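Local coordinates for protein dihydroorotase (Saccharomyces cerevisiae S288C, PDB 6L0A) that catalyses the zinc-dependent, reversible interconversion of N-carbamoyl-L-aspartate and dihydroorotate, the third step of de novo pyrimidine biosynthesis, at residues 16-21 with 260-265. Numbering follows the deposited sequence.
With ZN (zinc ion), chain K; LMR ((2S)-2-hydroxybutanedioic acid), chain M.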
loop_
_atom_site.group_PDB
_atom_site.type_symbol
_atom_site.label_atom_id
_atom_site.label_comp_id
_atom_site.label_asym_id
_atom_site.label_seq_id
_atom_site.Cartn_x
_atom_site.Cartn_y
_atom_site.Cartn_z
ATOM N N HIS C 16 -20.242 -1.541 -10.312
ATOM C CA HIS C 16 -19.587 -1.624 -11.613
ATOM C C HIS C 16 -19.875 -2.984 -12.237
ATOM O O HIS C 16 -19.566 -4.020 -11.634
ATOM C CB HIS C 16 -18.066 -1.434 -11.481
ATOM C CG HIS C 16 -17.661 -0.080 -10.979
ATOM N ND1 HIS C 16 -17.452 0.996 -11.817
ATOM C CD2 HIS C 16 -17.431 0.370 -9.721
ATOM C CE1 HIS C 16 -17.117 2.052 -11.093
ATOM N NE2 HIS C 16 -17.098 1.700 -9.818
ATOM N N VAL C 17 -20.439 -2.995 -13.450
ATOM C CA VAL C 17 -20.647 -4.243 -14.180
ATOM C C VAL C 17 -19.925 -4.275 -15.517
ATOM O O VAL C 17 -20.048 -5.266 -16.245
ATOM C CB VAL C 17 -22.146 -4.563 -14.388
ATOM C CG1 VAL C 17 -22.832 -4.874 -13.053
ATOM C CG2 VAL C 17 -22.835 -3.429 -15.128
ATOM N N ARG C 18 -19.176 -3.232 -15.869
ATOM C CA ARG C 18 -18.288 -3.255 -17.046
ATOM C C ARG C 18 -19.125 -3.487 -18.316
ATOM O O ARG C 18 -20.289 -3.065 -18.400
ATOM C CB ARG C 18 -17.168 -4.281 -16.851
ATOM C CG ARG C 18 -16.503 -4.283 -15.478
ATOM C CD ARG C 18 -15.769 -2.984 -15.212
ATOM N NE ARG C 18 -14.871 -3.141 -14.067
ATOM C CZ ARG C 18 -14.399 -2.131 -13.343
ATOM N NH1 ARG C 18 -14.731 -0.874 -13.640
ATOM N NH2 ARG C 18 -13.599 -2.386 -12.314
ATOM N N GLU C 19 -18.526 -4.142 -19.319
ATOM C CA GLU C 19 -19.172 -4.406 -20.603
ATOM C C GLU C 19 -18.786 -5.807 -21.077
ATOM O O GLU C 19 -18.040 -6.529 -20.408
ATOM C CB GLU C 19 -18.794 -3.339 -21.637
ATOM C CG GLU C 19 -19.451 -1.976 -21.408
ATOM C CD GLU C 19 -19.364 -1.062 -22.623
ATOM O OE1 GLU C 19 -18.349 -0.336 -22.765
ATOM O OE2 GLU C 19 -20.316 -1.067 -23.438
ATOM N N GLY C 20 -19.325 -6.207 -22.233
ATOM C CA GLY C 20 -18.909 -7.459 -22.862
ATOM C C GLY C 20 -19.029 -8.678 -21.966
ATOM O O GLY C 20 -19.978 -8.825 -21.187
ATOM N N ALA C 21 -18.043 -9.572 -22.075
ATOM C CA ALA C 21 -18.095 -10.835 -21.340
ATOM C C ALA C 21 -18.058 -10.617 -19.836
ATOM O O ALA C 21 -18.714 -11.346 -19.082
ATOM C CB ALA C 21 -16.939 -11.747 -21.764
ATOM N N ALA C 260 -15.946 -3.828 -8.014
ATOM C CA ALA C 260 -15.172 -3.404 -9.177
ATOM C C ALA C 260 -14.483 -4.626 -9.761
ATOM O O ALA C 260 -13.371 -4.978 -9.349
ATOM C CB ALA C 260 -14.147 -2.337 -8.798
ATOM N N PRO C 261 -15.110 -5.292 -10.734
ATOM C CA PRO C 261 -14.535 -6.534 -11.277
ATOM C C PRO C 261 -13.301 -6.262 -12.131
ATOM O O PRO C 261 -13.321 -5.421 -13.032
ATOM C CB PRO C 261 -15.678 -7.120 -12.120
ATOM C CG PRO C 261 -16.902 -6.303 -11.789
ATOM C CD PRO C 261 -16.423 -4.974 -11.319
ATOM N N HIS C 262 -12.228 -7.004 -11.852
ATOM C CA HIS C 262 -11.055 -7.018 -12.705
ATOM C C HIS C 262 -10.622 -8.456 -12.955
ATOM O O HIS C 262 -10.641 -9.279 -12.031
ATOM C CB HIS C 262 -9.889 -6.249 -12.067
ATOM C CG HIS C 262 -10.134 -4.783 -11.958
ATOM N ND1 HIS C 262 -10.065 -3.939 -13.042
ATOM C CD2 HIS C 262 -10.458 -4.010 -10.895
ATOM C CE1 HIS C 262 -10.333 -2.704 -12.654
ATOM N NE2 HIS C 262 -10.587 -2.724 -11.359
ATOM N N PRO C 263 -10.240 -8.784 -14.184
ATOM C CA PRO C 263 -9.634 -10.094 -14.424
ATOM C C PRO C 263 -8.334 -10.196 -13.646
ATOM O O PRO C 263 -7.621 -9.208 -13.459
ATOM C CB PRO C 263 -9.400 -10.110 -15.934
ATOM C CG PRO C 263 -9.300 -8.677 -16.319
ATOM C CD PRO C 263 -10.160 -7.906 -15.357
ATOM N N VAL C 264 -8.038 -11.412 -13.191
ATOM C CA VAL C 264 -6.917 -11.636 -12.290
ATOM C C VAL C 264 -5.606 -11.130 -12.884
ATOM O O VAL C 264 -4.723 -10.664 -12.150
ATOM C CB VAL C 264 -6.855 -13.131 -11.938
ATOM C CG1 VAL C 264 -6.547 -13.970 -13.198
ATOM C CG2 VAL C 264 -5.861 -13.359 -10.849
ATOM N N GLN C 265 -5.460 -11.184 -14.210
ATOM C CA GLN C 265 -4.214 -10.736 -14.825
ATOM C C GLN C 265 -4.009 -9.231 -14.694
ATOM O O GLN C 265 -2.877 -8.762 -14.844
ATOM C CB GLN C 265 -4.152 -11.147 -16.303
ATOM C CG GLN C 265 -5.165 -10.460 -17.213
ATOM C CD GLN C 265 -6.455 -11.261 -17.343
ATOM O OE1 GLN C 265 -6.772 -12.096 -16.481
ATOM N NE2 GLN C 265 -7.208 -11.010 -18.419
HETATM ZN ZN ZN K . -16.887 2.919 -8.041
HETATM C C1 LMR M . -13.221 3.115 -8.130
HETATM O O1A LMR M . -14.386 3.178 -7.654
HETATM O O1B LMR M . -12.399 3.959 -7.717
HETATM C C2 LMR M . -12.791 2.068 -9.185
HETATM O O2 LMR M . -11.776 1.169 -8.783
HETATM C C3 LMR M . -13.914 1.126 -9.467
HETATM C C4 LMR M . -13.511 0.645 -10.841
HETATM O O4A LMR M . -12.479 -0.084 -11.039
HETATM O O4B LMR M . -14.264 1.045 -11.739
#
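The carbonyl of Pro261 and one carboxylate of the bound malate lie at the edges of the Arg18 guanidinium, while the CB of His16 is over one of its faces; its NH2 in turn sits over a face of the His262 ring, and malate O4B over a face of the His16 ring. A single arginine can thus serve ligand and scaffold together. Toward the malate, Arg18 NH1 donates to O4B at 2.7 Å and NH2 to O4A at 2.9 Å, the latter nearly straight. Side-on, Arg18 NE reaches a lone pair of Pro261 O at 2.9 Å, whereas its NH2 meets the same oxygen from above the carbonyl plane at 3.1 Å. The bend at chi2 (-65°) turns the chain so that its end reaches both partners, and the double grip fixes the rotation of the group. A lysine in its place would probably lose the paired hold on the carboxylate and leave Pro261 O with at most one of its two donors. His262 NE2 is hydrogen-bonded mainly to Ala275 O and adds a weak bond to malate O4A. His16 NE2 binds a zinc ion at 2.2 Å, a site completed by His14, Lys98, Asp258 and malate O1A. In this TIM-barrel-type amidohydrolase, the contact joins the loop between strand 11-15 and helix 20-32 to that following strand 253-255, with Pro261 touching Met22 of the helix.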